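Local coordinates for protein taurine:2-oxoglutarate aminotransferase (Bifidobacterium kashiwanohense PV20-2, PDB 6JIX) that probably transfers the amino group of taurine to 2-oxoglutarate, using pyridoxal 5'-phosphate as cofactor, at residues 205-219 with 238-252. Residues are numbered along the deposited sequence; the frame is centred on the assembly and turned at random.
Sequences LQYEGPDSVAAILME and VRALCDKYGILMICD. With PLP (pyridoxal-5'-phosphate), chain G.
L248 N donates to A214 O, and from there strands 213-219 and 248-252 run parallel, I216 and M218 each giving N and O to the neighbouring strand. I216 N binds L248 O, I250 N binds I216 O, M218 N binds I250 O and D252 N binds M218 O, all five bonds at 2.9-3.0 Å. The other edge of strand 213-219 is bonded to K135 and F137. Near the start of the strands, with CG anti to its carbonyl carbon (chi1 -70°), the Y245 ring is carried to P210, whose CG lies 4.1 Å from the centroid in a CH-pi contact; K244 CG sits over the opposite face. The phenol OH is bonded to D202, a water donates to both Y245 O and D211 OD1, and R133 NH1 bonds both Y245 O and V213 O. An alanine in place of Y245 would probably leave P210 without its ring and D202 without its hydroxyl mate. I247 CG2 packs against I216 CG1 (3.9 Å), while its CD1 meets L205 CD2 tip to tip. On the face bearing I216 and M218, I216 CD1 packs on C242 SG (4.0 Å) and M218 SD on V238 CG1 (3.7 Å), joining helix 234-245 to the strand. At the far end D252 OD2 lies 2.7 Å from PLP N1 and is hydrogen-bonded to N120 ND2 and H144 ND1, V254 N holds OD1, and E219 OE1 takes G223 N and OE2 takes Y143 N. This right-handed beta-alpha-beta unit, with the aspartate at the pyridine nitrogen, is characteristic of fold-type I PLP enzymes.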
loop_
_atom_site.group_PDB
_atom_site.type_symbol
_atom_site.label_atom_id
_atom_site.label_comp_id
_atom_site.label_asym_id
_atom_site.label_seq_id
_atom_site.Cartn_x
_atom_site.Cartn_y
_atom_site.Cartn_z
ATOM N N LEU A 205 -24.678 1.871 -19.341
ATOM C CA LEU A 205 -23.527 2.153 -20.195
ATOM C C LEU A 205 -23.926 3.064 -21.349
ATOM O O LEU A 205 -23.242 4.049 -21.646
ATOM C CB LEU A 205 -22.915 0.857 -20.719
ATOM C CG LEU A 205 -22.135 -0.005 -19.728
ATOM C CD1 LEU A 205 -21.883 -1.383 -20.326
ATOM C CD2 LEU A 205 -20.825 0.691 -19.341
ATOM N N GLN A 206 -25.051 2.764 -22.002
ATOM C CA GLN A 206 -25.491 3.605 -23.114
ATOM C C GLN A 206 -25.754 5.033 -22.662
ATOM O O GLN A 206 -25.419 5.982 -23.375
ATOM C CB GLN A 206 -26.759 3.034 -23.751
ATOM C CG GLN A 206 -26.508 2.180 -24.973
ATOM C CD GLN A 206 -27.628 1.197 -25.224
ATOM O OE1 GLN A 206 -28.760 1.588 -25.505
ATOM N NE2 GLN A 206 -27.320 -0.086 -25.125
ATOM N N TYR A 207 -26.340 5.212 -21.476
ATOM C CA TYR A 207 -26.659 6.551 -20.992
ATOM C C TYR A 207 -25.447 7.289 -20.420
ATOM O O TYR A 207 -25.535 8.496 -20.177
ATOM C CB TYR A 207 -27.799 6.478 -19.959
ATOM C CG TYR A 207 -29.180 6.642 -20.594
ATOM C CD1 TYR A 207 -29.767 7.906 -20.745
ATOM C CD2 TYR A 207 -29.880 5.537 -21.074
ATOM C CE1 TYR A 207 -31.010 8.048 -21.354
ATOM C CE2 TYR A 207 -31.120 5.669 -21.677
ATOM C CZ TYR A 207 -31.686 6.916 -21.817
ATOM O OH TYR A 207 -32.926 7.014 -22.422
ATOM N N GLU A 208 -24.311 6.613 -20.233
ATOM C CA GLU A 208 -23.076 7.276 -19.847
ATOM C C GLU A 208 -22.119 7.485 -21.017
ATOM O O GLU A 208 -21.094 8.155 -20.843
ATOM C CB GLU A 208 -22.372 6.475 -18.750
ATOM C CG GLU A 208 -23.096 6.458 -17.417
ATOM C CD GLU A 208 -23.050 7.795 -16.735
ATOM O OE1 GLU A 208 -22.436 8.716 -17.329
ATOM O OE2 GLU A 208 -23.606 7.924 -15.613
ATOM N N GLY A 209 -22.430 6.939 -22.199
ATOM C CA GLY A 209 -21.543 6.986 -23.341
ATOM C C GLY A 209 -20.493 5.889 -23.290
ATOM O O GLY A 209 -19.445 6.031 -22.636
ATOM N N PRO A 210 -20.757 4.760 -23.966
ATOM C CA PRO A 210 -19.836 3.612 -23.850
ATOM C C PRO A 210 -18.418 3.929 -24.297
ATOM O O PRO A 210 -17.467 3.325 -23.791
ATOM C CB PRO A 210 -20.496 2.544 -24.734
ATOM C CG PRO A 210 -21.962 2.916 -24.748
ATOM C CD PRO A 210 -21.982 4.420 -24.710
ATOM N N ASP A 211 -18.249 4.876 -25.217
ATOM C CA ASP A 211 -16.935 5.345 -25.654
ATOM C C ASP A 211 -16.167 6.072 -24.563
ATOM O O ASP A 211 -14.982 6.353 -24.759
ATOM C CB ASP A 211 -17.073 6.276 -26.868
ATOM C CG ASP A 211 -17.164 5.509 -28.176
ATOM O OD1 ASP A 211 -17.155 4.251 -28.121
ATOM O OD2 ASP A 211 -17.236 6.149 -29.250
ATOM N N SER A 212 -16.812 6.424 -23.450
ATOM C CA SER A 212 -16.138 7.111 -22.357
ATOM C C SER A 212 -15.848 6.208 -21.162
ATOM O O SER A 212 -15.336 6.702 -20.146
ATOM C CB SER A 212 -16.971 8.307 -21.895
ATOM O OG SER A 212 -18.074 7.870 -21.117
ATOM N N VAL A 213 -16.155 4.916 -21.254
ATOM C CA VAL A 213 -15.969 3.985 -20.148
ATOM C C VAL A 213 -14.697 3.204 -20.407
ATOM O O VAL A 213 -14.643 2.398 -21.341
ATOM C CB VAL A 213 -17.151 3.025 -19.985
ATOM C CG1 VAL A 213 -16.829 2.043 -18.853
ATOM C CG2 VAL A 213 -18.429 3.784 -19.709
ATOM N N ALA A 214 -13.673 3.443 -19.574
ATOM C CA ALA A 214 -12.397 2.758 -19.746
ATOM C C ALA A 214 -12.465 1.320 -19.259
ATOM O O ALA A 214 -11.879 0.423 -19.878
ATOM C CB ALA A 214 -11.293 3.498 -18.999
ATOM N N ALA A 215 -13.206 1.076 -18.184
ATOM C CA ALA A 215 -13.178 -0.233 -17.554
ATOM C C ALA A 215 -14.426 -0.446 -16.705
ATOM O O ALA A 215 -14.967 0.489 -16.103
ATOM C CB ALA A 215 -11.921 -0.391 -16.682
ATOM N N ILE A 216 -14.864 -1.695 -16.661
ATOM C CA ILE A 216 -15.792 -2.159 -15.653
ATOM C C ILE A 216 -14.976 -2.959 -14.651
ATOM O O ILE A 216 -14.271 -3.908 -15.027
ATOM C CB ILE A 216 -16.905 -3.014 -16.269
ATOM C CG1 ILE A 216 -17.848 -2.144 -17.096
ATOM C CG2 ILE A 216 -17.676 -3.758 -15.177
ATOM C CD1 ILE A 216 -18.994 -2.936 -17.676
ATOM N N LEU A 217 -15.053 -2.575 -13.381
ATOM C CA LEU A 217 -14.282 -3.220 -12.331
ATOM C C LEU A 217 -15.228 -3.959 -11.389
ATOM O O LEU A 217 -16.118 -3.346 -10.787
ATOM C CB LEU A 217 -13.454 -2.178 -11.575
ATOM C CG LEU A 217 -12.915 -2.518 -10.186
ATOM C CD1 LEU A 217 -11.879 -3.646 -10.247
ATOM C CD2 LEU A 217 -12.316 -1.272 -9.581
ATOM N N MET A 218 -15.050 -5.275 -11.269
ATOM C CA MET A 218 -15.907 -6.054 -10.380
ATOM C C MET A 218 -15.118 -7.162 -9.711
ATOM O O MET A 218 -14.214 -7.743 -10.313
ATOM C CB MET A 218 -17.182 -6.602 -11.061
ATOM C CG MET A 218 -17.118 -6.937 -12.495
ATOM S SD MET A 218 -18.786 -6.826 -13.225
ATOM C CE MET A 218 -19.808 -7.841 -12.164
ATOM N N GLU A 219 -15.413 -7.376 -8.427
ATOM C CA GLU A 219 -14.994 -8.600 -7.751
ATOM C C GLU A 219 -15.511 -9.815 -8.501
ATOM O O GLU A 219 -16.714 -9.919 -8.794
ATOM C CB GLU A 219 -15.537 -8.643 -6.322
ATOM C CG GLU A 219 -14.891 -7.723 -5.321
ATOM C CD GLU A 219 -15.599 -7.762 -3.963
ATOM O OE1 GLU A 219 -15.150 -8.539 -3.087
ATOM O OE2 GLU A 219 -16.591 -7.019 -3.769
ATOM N N VAL A 238 -21.342 -9.615 -18.851
ATOM C CA VAL A 238 -20.520 -8.437 -18.610
ATOM C C VAL A 238 -19.312 -8.439 -19.538
ATOM O O VAL A 238 -19.003 -7.430 -20.181
ATOM C CB VAL A 238 -20.105 -8.364 -17.135
ATOM C CG1 VAL A 238 -19.168 -7.149 -16.920
ATOM C CG2 VAL A 238 -21.338 -8.283 -16.255
ATOM N N ARG A 239 -18.615 -9.575 -19.627
ATOM C CA ARG A 239 -17.485 -9.690 -20.555
ATOM C C ARG A 239 -17.919 -9.385 -21.985
ATOM O O ARG A 239 -17.160 -8.797 -22.767
ATOM C CB ARG A 239 -16.867 -11.087 -20.467
ATOM C CG ARG A 239 -15.754 -11.339 -21.462
ATOM C CD ARG A 239 -14.507 -10.574 -21.086
ATOM N NE ARG A 239 -14.397 -9.289 -21.782
ATOM C CZ ARG A 239 -13.310 -8.526 -21.747
ATOM N NH1 ARG A 239 -12.248 -8.924 -21.048
ATOM N NH2 ARG A 239 -13.276 -7.371 -22.407
ATOM N N ALA A 240 -19.135 -9.788 -22.346
ATOM C CA ALA A 240 -19.634 -9.518 -23.690
ATOM C C ALA A 240 -19.848 -8.023 -23.907
ATOM O O ALA A 240 -19.467 -7.478 -24.953
ATOM C CB ALA A 240 -20.930 -10.297 -23.926
ATOM N N LEU A 241 -20.463 -7.339 -22.932
ATOM C CA LEU A 241 -20.660 -5.896 -23.075
ATOM C C LEU A 241 -19.326 -5.173 -23.207
ATOM O O LEU A 241 -19.192 -4.257 -24.025
ATOM C CB LEU A 241 -21.462 -5.326 -21.905
ATOM C CG LEU A 241 -22.855 -5.868 -21.620
ATOM C CD1 LEU A 241 -23.339 -5.316 -20.287
ATOM C CD2 LEU A 241 -23.819 -5.530 -22.771
ATOM N N CYS A 242 -18.331 -5.557 -22.398
ATOM C CA CYS A 242 -17.015 -4.940 -22.525
ATOM C C CYS A 242 -16.471 -5.134 -23.930
ATOM O O CYS A 242 -15.979 -4.188 -24.555
ATOM C CB CYS A 242 -16.044 -5.524 -21.499
ATOM S SG CYS A 242 -16.470 -5.199 -19.781
ATOM N N ASP A 243 -16.568 -6.361 -24.444
ATOM C CA ASP A 243 -16.102 -6.653 -25.792
ATOM C C ASP A 243 -16.839 -5.797 -26.815
ATOM O O ASP A 243 -16.226 -5.212 -27.717
ATOM C CB ASP A 243 -16.303 -8.137 -26.091
ATOM C CG ASP A 243 -15.351 -9.041 -25.319
ATOM O OD1 ASP A 243 -14.373 -8.558 -24.701
ATOM O OD2 ASP A 243 -15.584 -10.264 -25.344
ATOM N N LYS A 244 -18.166 -5.724 -26.693
ATOM C CA LYS A 244 -18.968 -4.924 -27.615
ATOM C C LYS A 244 -18.503 -3.473 -27.644
ATOM O O LYS A 244 -18.426 -2.861 -28.713
ATOM C CB LYS A 244 -20.440 -5.006 -27.217
ATOM C CG LYS A 244 -21.398 -4.371 -28.191
ATOM C CD LYS A 244 -22.844 -4.598 -27.750
ATOM C CE LYS A 244 -23.804 -3.641 -28.443
ATOM N NZ LYS A 244 -25.141 -4.272 -28.672
ATOM N N TYR A 245 -18.172 -2.910 -26.482
ATOM C CA TYR A 245 -17.972 -1.475 -26.331
ATOM C C TYR A 245 -16.512 -1.046 -26.254
ATOM O O TYR A 245 -16.240 0.156 -26.240
ATOM C CB TYR A 245 -18.725 -0.996 -25.088
ATOM C CG TYR A 245 -20.222 -1.049 -25.300
ATOM C CD1 TYR A 245 -20.809 -0.396 -26.374
ATOM C CD2 TYR A 245 -21.046 -1.758 -24.443
ATOM C CE1 TYR A 245 -22.166 -0.433 -26.578
ATOM C CE2 TYR A 245 -22.415 -1.800 -24.642
ATOM C CZ TYR A 245 -22.970 -1.141 -25.721
ATOM O OH TYR A 245 -24.337 -1.181 -25.947
ATOM N N GLY A 246 -15.569 -1.984 -26.241
ATOM C CA GLY A 246 -14.174 -1.634 -26.101
ATOM C C GLY A 246 -13.760 -1.269 -24.694
ATOM O O GLY A 246 -12.775 -0.551 -24.517
ATOM N N ILE A 247 -14.513 -1.708 -23.695
ATOM C CA ILE A 247 -14.247 -1.455 -22.286
ATOM C C ILE A 247 -13.407 -2.602 -21.743
ATOM O O ILE A 247 -13.724 -3.779 -21.981
ATOM C CB ILE A 247 -15.575 -1.348 -21.517
ATOM C CG1 ILE A 247 -16.391 -0.133 -21.961
ATOM C CG2 ILE A 247 -15.354 -1.420 -20.021
ATOM C CD1 ILE A 247 -17.900 -0.310 -21.724
ATOM N N LEU A 248 -12.360 -2.281 -20.982
ATOM C CA LEU A 248 -11.591 -3.331 -20.328
ATOM C C LEU A 248 -12.371 -3.883 -19.145
ATOM O O LEU A 248 -13.041 -3.141 -18.419
ATOM C CB LEU A 248 -10.231 -2.808 -19.854
ATOM C CG LEU A 248 -9.345 -2.153 -20.916
ATOM C CD1 LEU A 248 -8.126 -1.535 -20.288
ATOM C CD2 LEU A 248 -8.946 -3.172 -21.939
ATOM N N MET A 249 -12.288 -5.190 -18.953
ATOM C CA MET A 249 -12.872 -5.833 -17.788
ATOM C C MET A 249 -11.765 -6.106 -16.788
ATOM O O MET A 249 -10.730 -6.681 -17.143
ATOM C CB MET A 249 -13.568 -7.134 -18.157
ATOM C CG MET A 249 -14.297 -7.777 -17.025
ATOM S SD MET A 249 -15.060 -9.316 -17.592
ATOM C CE MET A 249 -16.238 -9.611 -16.273
ATOM N N ILE A 250 -11.945 -5.620 -15.568
ATOM C CA ILE A 250 -10.987 -5.829 -14.494
ATOM C C ILE A 250 -11.683 -6.624 -13.412
ATOM O O ILE A 250 -12.607 -6.114 -12.768
ATOM C CB ILE A 250 -10.455 -4.504 -13.925
ATOM C CG1 ILE A 250 -10.013 -3.557 -15.051
ATOM C CG2 ILE A 250 -9.349 -4.772 -12.920
ATOM C CD1 ILE A 250 -9.611 -2.184 -14.564
ATOM N N CYS A 251 -11.209 -7.839 -13.167
ATOM C CA CYS A 251 -11.724 -8.628 -12.059
ATOM C C CYS A 251 -10.827 -8.434 -10.845
ATOM O O CYS A 251 -9.597 -8.446 -10.957
ATOM C CB CYS A 251 -11.798 -10.114 -12.409
ATOM S SG CYS A 251 -13.008 -10.514 -13.646
ATOM N N ASP A 252 -11.455 -8.241 -9.688
ATOM C CA ASP A 252 -10.748 -8.107 -8.420
ATOM C C ASP A 252 -10.668 -9.492 -7.769
ATOM O O ASP A 252 -11.678 -10.032 -7.307
ATOM C CB ASP A 252 -11.467 -7.079 -7.542
ATOM C CG ASP A 252 -10.769 -6.833 -6.214
ATOM O OD1 ASP A 252 -10.060 -7.743 -5.733
ATOM O OD2 ASP A 252 -10.951 -5.731 -5.639
HETATM N N1 PLP G . -10.567 -5.973 -2.947
HETATM C C2 PLP G . -11.240 -6.893 -2.251
HETATM C C2A PLP G . -12.162 -7.874 -2.953
HETATM C C3 PLP G . -11.106 -6.969 -0.842
HETATM O O3 PLP G . -11.793 -7.907 -0.095
HETATM C C4 PLP G . -10.269 -6.096 -0.183
HETATM C C4A PLP G . -10.144 -6.210 1.364
HETATM O O4A PLP G . -11.069 -6.674 2.032
HETATM C C5 PLP G . -9.567 -5.131 -0.969
HETATM C C6 PLP G . -9.731 -5.097 -2.361
HETATM C C5A PLP G . -8.597 -4.117 -0.260
HETATM O O4P PLP G . -7.426 -4.827 -0.011
HETATM P P PLP G . -6.327 -4.235 1.034
HETATM O O1P PLP G . -5.094 -5.028 0.979
HETATM O O2P PLP G . -5.880 -2.883 0.641
HETATM O O3P PLP G . -7.012 -4.194 2.570
HETATM O O HOH W 1 -18.491 1.687 -27.568
#